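Local coordinates for protein lipid transferase CIDEC (Mus musculus, PDB 4IKG) that transfers triacylglycerols between contacting lipid droplets, promoting their fusion and enlargement into the single large droplet of white adipocytes, here represented by its CIDE-N domain, at residues R9-T12 with A13-V17; D28-N31 with K32-D35. All coordinates share one frame; numbering follows the deposited sequence.

Contact 1 (R9-T12 with A13-V17); sequences RVST and ADRKV
T12 and V17 face each other where strand 7-11 gives way to the loop leading back to strand 18-22. The CA atoms of S11 and V17 are 5.8 Å apart. The T12 N to V17 O hydrogen bond is weak, at 3.3 Å, and the chain loops beyond it. This is the connection of the first beta hairpin of the CIDE-N domain, which has a ubiquitin-like, beta-grasp fold. The loop starts with a type I beta turn from T12 to R15. It is closed by R15 N to T12 O at 2.9 Å, with the donor N 55° above the carbonyl plane. R15 then takes a left-handed backbone conformation, which turns the chain toward V17. S11 CA also approaches V17 O at 3.5 Å, in a CA-H...O contact.

T12 OG1 points into the loop. A chi1 of 54° sets it astride its own backbone, within reach of three partners. T12 OG1 donates to D14 OD1 at 3.1 Å, which it meets from above the carboxylate plane. T12 OG1 accepts from K16 N at 3.2 Å and, weakly but in a straighter line, from V17 N at 3.3 Å. One hydroxyl thus bonds to D14, K16 and V17, two of them through backbone N-H groups. The R15 side chain reaches other parts of the domain. Its guanidinium meets A13 O at its edge, in plane; its NE forms a salt bridge with E49, and its NH1 bonds K80 O. The aliphatic CD of R15 lies near T12 O. T12 O also accepts a second bond: S11 OG reaches it at 3.2 Å, in the carbonyl plane and on a lone pair.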
loop_
_atom_site.group_PDB
_atom_site.type_symbol
_atom_site.label_atom_id
_atom_site.label_comp_id
_atom_site.label_asym_id
_atom_site.label_seq_id
_atom_site.Cartn_x
_atom_site.Cartn_y
_atom_site.Cartn_z
ATOM N N ARG A 9 1.990 6.013 -3.598
ATOM C CA ARG A 9 2.747 6.542 -2.469
ATOM C C ARG A 9 2.480 5.683 -1.237
ATOM O O ARG A 9 1.415 5.775 -0.624
ATOM C CB ARG A 9 2.379 8.002 -2.202
ATOM C CG ARG A 9 2.502 8.894 -3.430
ATOM C CD ARG A 9 2.205 10.351 -3.103
ATOM N NE ARG A 9 2.164 11.180 -4.305
ATOM C CZ ARG A 9 1.998 12.499 -4.302
ATOM N NH1 ARG A 9 1.860 13.150 -3.155
ATOM N NH2 ARG A 9 1.972 13.169 -5.447
ATOM N N VAL A 10 3.448 4.842 -0.883
ATOM C CA VAL A 10 3.261 3.877 0.197
ATOM C C VAL A 10 4.020 4.272 1.465
ATOM O O VAL A 10 5.228 4.512 1.428
ATOM C CB VAL A 10 3.683 2.461 -0.243
ATOM C CG1 VAL A 10 3.407 1.453 0.859
ATOM C CG2 VAL A 10 2.955 2.072 -1.520
ATOM N N SER A 11 3.301 4.337 2.582
ATOM C CA SER A 11 3.900 4.694 3.863
ATOM C C SER A 11 3.922 3.500 4.810
ATOM O O SER A 11 3.233 2.505 4.585
ATOM C CB SER A 11 3.135 5.855 4.505
ATOM O OG SER A 11 3.634 6.146 5.800
ATOM N N THR A 12 4.715 3.606 5.870
ATOM C CA THR A 12 4.766 2.571 6.894
ATOM C C THR A 12 3.841 2.931 8.052
ATOM O O THR A 12 3.439 4.086 8.194
ATOM C CB THR A 12 6.199 2.359 7.418
ATOM O OG1 THR A 12 6.742 3.613 7.850
ATOM C CG2 THR A 12 7.082 1.782 6.322
ATOM N N ALA A 13 3.511 1.942 8.876
ATOM C CA ALA A 13 2.558 2.128 9.969
ATOM C C ALA A 13 2.969 3.213 10.964
ATOM O O ALA A 13 2.116 3.858 11.574
ATOM C CB ALA A 13 2.311 0.809 10.688
ATOM N N ASP A 14 4.273 3.415 11.116
ATOM C CA ASP A 14 4.793 4.403 12.054
ATOM C C ASP A 14 5.027 5.762 11.395
ATOM O O ASP A 14 5.646 6.646 11.988
ATOM C CB ASP A 14 6.087 3.890 12.691
ATOM C CG ASP A 14 6.958 3.127 11.710
ATOM O OD1 ASP A 14 6.413 2.575 10.731
ATOM O OD2 ASP A 14 8.188 3.073 11.920
ATOM N N ARG A 15 4.519 5.915 10.172
ATOM C CA ARG A 15 4.730 7.116 9.356
ATOM C C ARG A 15 6.202 7.475 9.239
ATOM O O ARG A 15 6.564 8.653 9.193
ATOM C CB ARG A 15 3.952 8.312 9.907
ATOM C CG ARG A 15 2.566 8.468 9.326
ATOM C CD ARG A 15 1.618 7.410 9.850
ATOM N NE ARG A 15 0.236 7.851 9.705
ATOM C CZ ARG A 15 -0.820 7.187 10.160
ATOM N NH1 ARG A 15 -0.664 6.034 10.797
ATOM N NH2 ARG A 15 -2.035 7.682 9.976
ATOM N N LYS A 16 7.045 6.448 9.198
ATOM C CA LYS A 16 8.489 6.631 9.172
ATOM C C LYS A 16 8.978 6.950 7.764
ATOM O O LYS A 16 9.480 8.044 7.504
ATOM C CB LYS A 16 9.194 5.379 9.705
ATOM C CG LYS A 16 10.638 5.615 10.132
ATOM C CD LYS A 16 11.427 4.310 10.220
ATOM C CE LYS A 16 11.586 3.817 11.655
ATOM N NZ LYS A 16 12.518 2.652 11.740
ATOM N N VAL A 17 8.828 5.987 6.860
ATOM C CA VAL A 17 9.286 6.148 5.485
ATOM C C VAL A 17 8.138 6.085 4.473
ATOM O O VAL A 17 7.269 5.211 4.547
ATOM C CB VAL A 17 10.425 5.142 5.137
ATOM C CG1 VAL A 17 10.648 4.159 6.284
ATOM C CG2 VAL A 17 10.148 4.406 3.830
#

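Contact 2 (D28-N31 with K32-D35); sequences DLLN and KVQD
The flat peptide groups of D28 and L29 point their carbonyls along the helix to the N-H groups of K32 and V33. K32 N donates to D28 O at 2.9 Å, tilted 19° from the carbonyl plane. V33 N reaches L29 O at 2.9 Å, and this bond runs almost straight on from the C=O. L29 O also takes a weak second bond from K32 N, so it is shared by two successive N-H groups. CB of K32 rests beside both oxygens. These bonds form one turn of helix 26-36, the helix that packs on the sheet in the beta-grasp fold of this domain.

A chi1 of 54° swings V33 CG1 back over its own helix turn. That rotation brings V33 CG1 to 3.2 Å from L29 O and 3.6 Å from L30 O. L30 O is buried and has no hydrogen-bond partner in the model. The side chains of L30 and V33 run alongside each other in the same direction, with L30 CD1 4.1 Å from V33 CG1. P43 touches both side chains. The K32 chain bends twice and carries NZ to a weak bond with M22 O, while D28 OD2 stays 6.7 Å from K32 NZ.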
loop_
_atom_site.group_PDB
_atom_site.type_symbol
_atom_site.label_atom_id
_atom_site.label_comp_id
_atom_site.label_asym_id
_atom_site.label_seq_id
_atom_site.Cartn_x
_atom_site.Cartn_y
_atom_site.Cartn_z
ATOM N N ASP A 28 0.384 -6.994 -7.552
ATOM C CA ASP A 28 1.759 -6.714 -7.914
ATOM C C ASP A 28 2.403 -5.757 -6.925
ATOM O O ASP A 28 3.554 -5.940 -6.522
ATOM C CB ASP A 28 1.771 -6.095 -9.305
ATOM C CG ASP A 28 0.667 -6.653 -10.195
ATOM O OD1 ASP A 28 -0.426 -6.939 -9.664
ATOM O OD2 ASP A 28 0.877 -6.831 -11.416
ATOM N N LEU A 29 1.655 -4.724 -6.550
ATOM C CA LEU A 29 2.114 -3.778 -5.546
ATOM C C LEU A 29 2.425 -4.527 -4.265
ATOM O O LEU A 29 3.507 -4.384 -3.699
ATOM C CB LEU A 29 1.047 -2.720 -5.272
ATOM C CG LEU A 29 1.427 -1.698 -4.201
ATOM C CD1 LEU A 29 2.703 -0.975 -4.599
ATOM C CD2 LEU A 29 0.297 -0.709 -3.966
ATOM N N LEU A 30 1.469 -5.333 -3.817
ATOM C CA LEU A 30 1.660 -6.118 -2.605
ATOM C C LEU A 30 2.858 -7.068 -2.707
ATOM O O LEU A 30 3.492 -7.387 -1.701
ATOM C CB LEU A 30 0.374 -6.861 -2.221
ATOM C CG LEU A 30 -0.456 -6.177 -1.127
ATOM C CD1 LEU A 30 0.426 -5.872 0.069
ATOM C CD2 LEU A 30 -1.130 -4.908 -1.631
ATOM N N ASN A 31 3.169 -7.502 -3.924
ATOM C CA ASN A 31 4.380 -8.280 -4.171
ATOM C C ASN A 31 5.644 -7.433 -3.985
ATOM O O ASN A 31 6.609 -7.872 -3.356
ATOM C CB ASN A 31 4.357 -8.913 -5.572
ATOM C CG ASN A 31 3.358 -10.059 -5.687
ATOM O OD1 ASN A 31 3.007 -10.699 -4.695
ATOM N ND2 ASN A 31 2.904 -10.324 -6.907
ATOM N N LYS A 32 5.608 -6.208 -4.502
ATOM C CA LYS A 32 6.780 -5.329 -4.549
ATOM C C LYS A 32 7.153 -4.691 -3.210
ATOM O O LYS A 32 8.327 -4.657 -2.831
ATOM C CB LYS A 32 6.568 -4.225 -5.593
ATOM C CG LYS A 32 7.600 -4.228 -6.703
ATOM C CD LYS A 32 6.950 -4.408 -8.060
ATOM C CE LYS A 32 7.026 -3.132 -8.873
ATOM N NZ LYS A 32 6.419 -3.315 -10.216
ATOM N N VAL A 33 6.142 -4.186 -2.507
ATOM C CA VAL A 33 6.332 -3.390 -1.291
ATOM C C VAL A 33 7.156 -4.083 -0.191
ATOM O O VAL A 33 7.858 -3.419 0.569
ATOM C CB VAL A 33 4.974 -2.850 -0.741
ATOM C CG1 VAL A 33 3.975 -3.987 -0.534
ATOM C CG2 VAL A 33 5.177 -2.038 0.538
ATOM N N GLN A 34 7.097 -5.411 -0.121
ATOM C CA GLN A 34 7.873 -6.144 0.885
ATOM C C GLN A 34 9.373 -5.922 0.718
ATOM O O GLN A 34 10.070 -5.597 1.675
ATOM C CB GLN A 34 7.566 -7.646 0.857
ATOM C CG GLN A 34 8.355 -8.452 1.892
ATOM C CD GLN A 34 8.239 -9.958 1.701
ATOM O OE1 GLN A 34 7.936 -10.437 0.608
ATOM N NE2 GLN A 34 8.485 -10.710 2.769
ATOM N N ASP A 35 9.862 -6.102 -0.505
ATOM C CA ASP A 35 11.280 -5.921 -0.799
ATOM C C ASP A 35 11.639 -4.464 -1.080
ATOM O O ASP A 35 12.811 -4.088 -1.010
ATOM C CB ASP A 35 11.719 -6.817 -1.963
ATOM C CG ASP A 35 12.091 -8.217 -1.514
ATOM O OD1 ASP A 35 12.602 -8.363 -0.383
ATOM O OD2 ASP A 35 11.881 -9.169 -2.294
#

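Contact 1 precedes contact 2 along the chain, and strand 18-22 runs between them. Their centres are about 14 Å apart, yet they meet directly. V10 CG1 of contact 1 packs against V33 CG2 of contact 2 at 3.9 Å. This joins the inner strand of the hairpin to the buried side of helix 26-36. L37, just past the helix, touches V10 and V17, so it contacts both segments of contact 1. L29 of contact 2 meets C8 of the same strand as V10. Both contacts belong to the CIDE-N domain, which is involved in homodimerization, crucial for lipid exchange; this assembly contains a single chain.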